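CSE1 (Thermus thermophilus, PDB 4AN8) probably serves as a subunit of the Cascade ribonucleoprotein complex, the CRISPR RNA-guided machinery of adaptive immunity that targets invading DNA. Local coordinates at residues H164-P169 with A184-P189. Sequence-based numbering, arbitrary orientation.
Sequences HQAFAP and APVARP. With ACT (acetate ion), chain C.
The first torsions of Phe167 and Val186 turn a ring and a methyl onto each other: CG of Phe167 stands anti to its carbonyl carbon (chi1 -69°), which lays the ring beside the 184-189 turn, while Val186 places CG2 between its own backbone N and carbonyl carbon. That methyl sits over one face of the Phe167 ring, 4.2 Å from the centroid, a CH-pi contact offset toward the rim. It also packs against Ala166, CG2 to CB 3.7 Å. At the rim, CD1 of Phe167 lies 3.2 Å from the carbonyl O of Val186. Leu51 and Val55 of helix 50-67 and Leu191 of strand 191-195 add to the apolar packing around Phe167.

Here the loop between strands 178-181 and 191-195 folds back onto the end of helix 154-167. Two backbone hydrogen bonds from its type I beta turn, Ala184 to Ala187, tie the segments together. Val186 N donates to Ala166 O, in the last helical turn, at 3.0 Å; Ala184 N donates to Ala168 O, just past the helix, at 2.7 Å and nearly straight at 172°. Between these bonds CB of Ala184 points at the helix end, 3.3 Å from Ala166 O. Farther along, NH2 of Arg188 approaches CB of Pro169 at 3.8 Å; its guanidinium is held by a salt bridge from NE to Asp183 and by hydrogen bonds from NH1 to Ser350 OG and Gln352 O.

Gln348 NE2 hydrogen-bonds to the carbonyl oxygens of both Phe167 and Ala187, bridging the two segments. The carbonyls of Ala166, Phe167, Ala168 and Ala187 thus all have donors beside the buried apolar packing.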
loop_
_atom_site.group_PDB
_atom_site.type_symbol
_atom_site.label_atom_id
_atom_site.label_comp_id
_atom_site.label_asym_id
_atom_site.label_seq_id
_atom_site.Cartn_x
_atom_site.Cartn_y
_atom_site.Cartn_z
ATOM N N HIS A 164 -4.309 11.939 -4.542
ATOM C CA HIS A 164 -3.920 12.121 -5.943
ATOM C C HIS A 164 -2.424 12.340 -6.115
ATOM O O HIS A 164 -1.835 11.829 -7.051
ATOM C CB HIS A 164 -4.699 13.286 -6.572
ATOM C CG HIS A 164 -4.539 13.399 -8.056
ATOM N ND1 HIS A 164 -4.999 12.437 -8.933
ATOM C CD2 HIS A 164 -3.991 14.372 -8.824
ATOM C CE1 HIS A 164 -4.729 12.804 -10.170
ATOM N NE2 HIS A 164 -4.113 13.974 -10.132
ATOM N N GLN A 165 -1.812 13.090 -5.204
ATOM C CA GLN A 165 -0.373 13.384 -5.267
ATOM C C GLN A 165 0.504 12.150 -5.039
ATOM O O GLN A 165 1.670 12.123 -5.473
ATOM C CB GLN A 165 0.010 14.484 -4.252
ATOM C CG GLN A 165 -0.654 15.844 -4.494
ATOM C CD GLN A 165 -0.177 16.504 -5.791
ATOM O OE1 GLN A 165 0.181 15.823 -6.740
ATOM N NE2 GLN A 165 -0.134 17.822 -5.811
ATOM N N ALA A 166 -0.023 11.141 -4.333
ATOM C CA ALA A 166 0.786 9.954 -4.072
ATOM C C ALA A 166 0.526 8.870 -5.119
ATOM O O ALA A 166 1.441 8.135 -5.499
ATOM C CB ALA A 166 0.540 9.422 -2.658
ATOM N N PHE A 167 -0.713 8.794 -5.611
ATOM C CA PHE A 167 -1.145 7.640 -6.409
ATOM C C PHE A 167 -1.521 7.890 -7.895
ATOM O O PHE A 167 -1.826 6.931 -8.619
ATOM C CB PHE A 167 -2.325 6.952 -5.713
ATOM C CG PHE A 167 -1.956 6.255 -4.442
ATOM C CD1 PHE A 167 -1.358 5.007 -4.471
ATOM C CD2 PHE A 167 -2.224 6.850 -3.203
ATOM C CE1 PHE A 167 -1.011 4.363 -3.285
ATOM C CE2 PHE A 167 -1.892 6.220 -2.025
ATOM C CZ PHE A 167 -1.288 4.963 -2.070
ATOM N N ALA A 168 -1.528 9.144 -8.347
ATOM C CA ALA A 168 -1.879 9.390 -9.755
ATOM C C ALA A 168 -0.969 8.586 -10.677
ATOM O O ALA A 168 0.259 8.725 -10.642
ATOM C CB ALA A 168 -1.799 10.887 -10.114
ATOM N N PRO A 169 -1.574 7.719 -11.492
ATOM C CA PRO A 169 -0.860 7.023 -12.566
ATOM C C PRO A 169 -0.501 8.003 -13.686
ATOM O O PRO A 169 -1.250 8.961 -13.926
ATOM C CB PRO A 169 -1.894 5.990 -13.055
ATOM C CG PRO A 169 -3.217 6.594 -12.685
ATOM C CD PRO A 169 -2.983 7.299 -11.389
ATOM N N ALA A 184 2.861 9.299 -10.184
ATOM C CA ALA A 184 3.155 9.811 -8.863
ATOM C C ALA A 184 3.969 8.720 -8.194
ATOM O O ALA A 184 4.038 7.596 -8.721
ATOM C CB ALA A 184 1.864 10.092 -8.113
ATOM N N PRO A 185 4.611 9.026 -7.053
ATOM C CA PRO A 185 5.652 8.119 -6.536
ATOM C C PRO A 185 5.195 6.728 -6.117
ATOM O O PRO A 185 5.971 5.777 -6.243
ATOM C CB PRO A 185 6.202 8.858 -5.304
ATOM C CG PRO A 185 5.843 10.268 -5.502
ATOM C CD PRO A 185 4.568 10.305 -6.318
ATOM N N VAL A 186 3.988 6.586 -5.581
ATOM C CA VAL A 186 3.547 5.261 -5.177
ATOM C C VAL A 186 2.326 4.781 -5.940
ATOM O O VAL A 186 1.555 3.991 -5.439
ATOM C CB VAL A 186 3.344 5.138 -3.630
ATOM C CG1 VAL A 186 4.714 5.068 -2.927
ATOM C CG2 VAL A 186 2.489 6.290 -3.094
ATOM N N ALA A 187 2.172 5.242 -7.171
ATOM C CA ALA A 187 1.101 4.760 -8.043
ATOM C C ALA A 187 1.068 3.231 -8.193
ATOM O O ALA A 187 -0.021 2.638 -8.230
ATOM C CB ALA A 187 1.201 5.413 -9.412
ATOM N N ARG A 188 2.247 2.611 -8.272
ATOM C CA ARG A 188 2.371 1.186 -8.615
ATOM C C ARG A 188 2.601 0.225 -7.441
ATOM O O ARG A 188 2.077 -0.883 -7.445
ATOM C CB ARG A 188 3.504 0.956 -9.639
ATOM C CG ARG A 188 3.510 1.891 -10.835
ATOM C CD ARG A 188 2.195 1.782 -11.594
ATOM N NE ARG A 188 2.051 2.842 -12.592
ATOM C CZ ARG A 188 1.075 2.898 -13.495
ATOM N NH1 ARG A 188 0.127 1.961 -13.554
ATOM N NH2 ARG A 188 1.043 3.901 -14.340
ATOM N N PRO A 189 3.444 0.616 -6.465
ATOM C CA PRO A 189 3.880 -0.440 -5.557
ATOM C C PRO A 189 2.891 -0.665 -4.454
ATOM O O PRO A 189 2.099 0.225 -4.129
ATOM C CB PRO A 189 5.188 0.112 -4.966
ATOM C CG PRO A 189 5.031 1.595 -5.070
ATOM C CD PRO A 189 4.217 1.857 -6.297
HETATM C C ACT C . -6.025 8.791 -8.404
HETATM O O ACT C . -6.092 9.531 -7.374
HETATM O OXT ACT C . -6.148 9.379 -9.532
HETATM C CH3 ACT C . -5.800 7.291 -8.291
#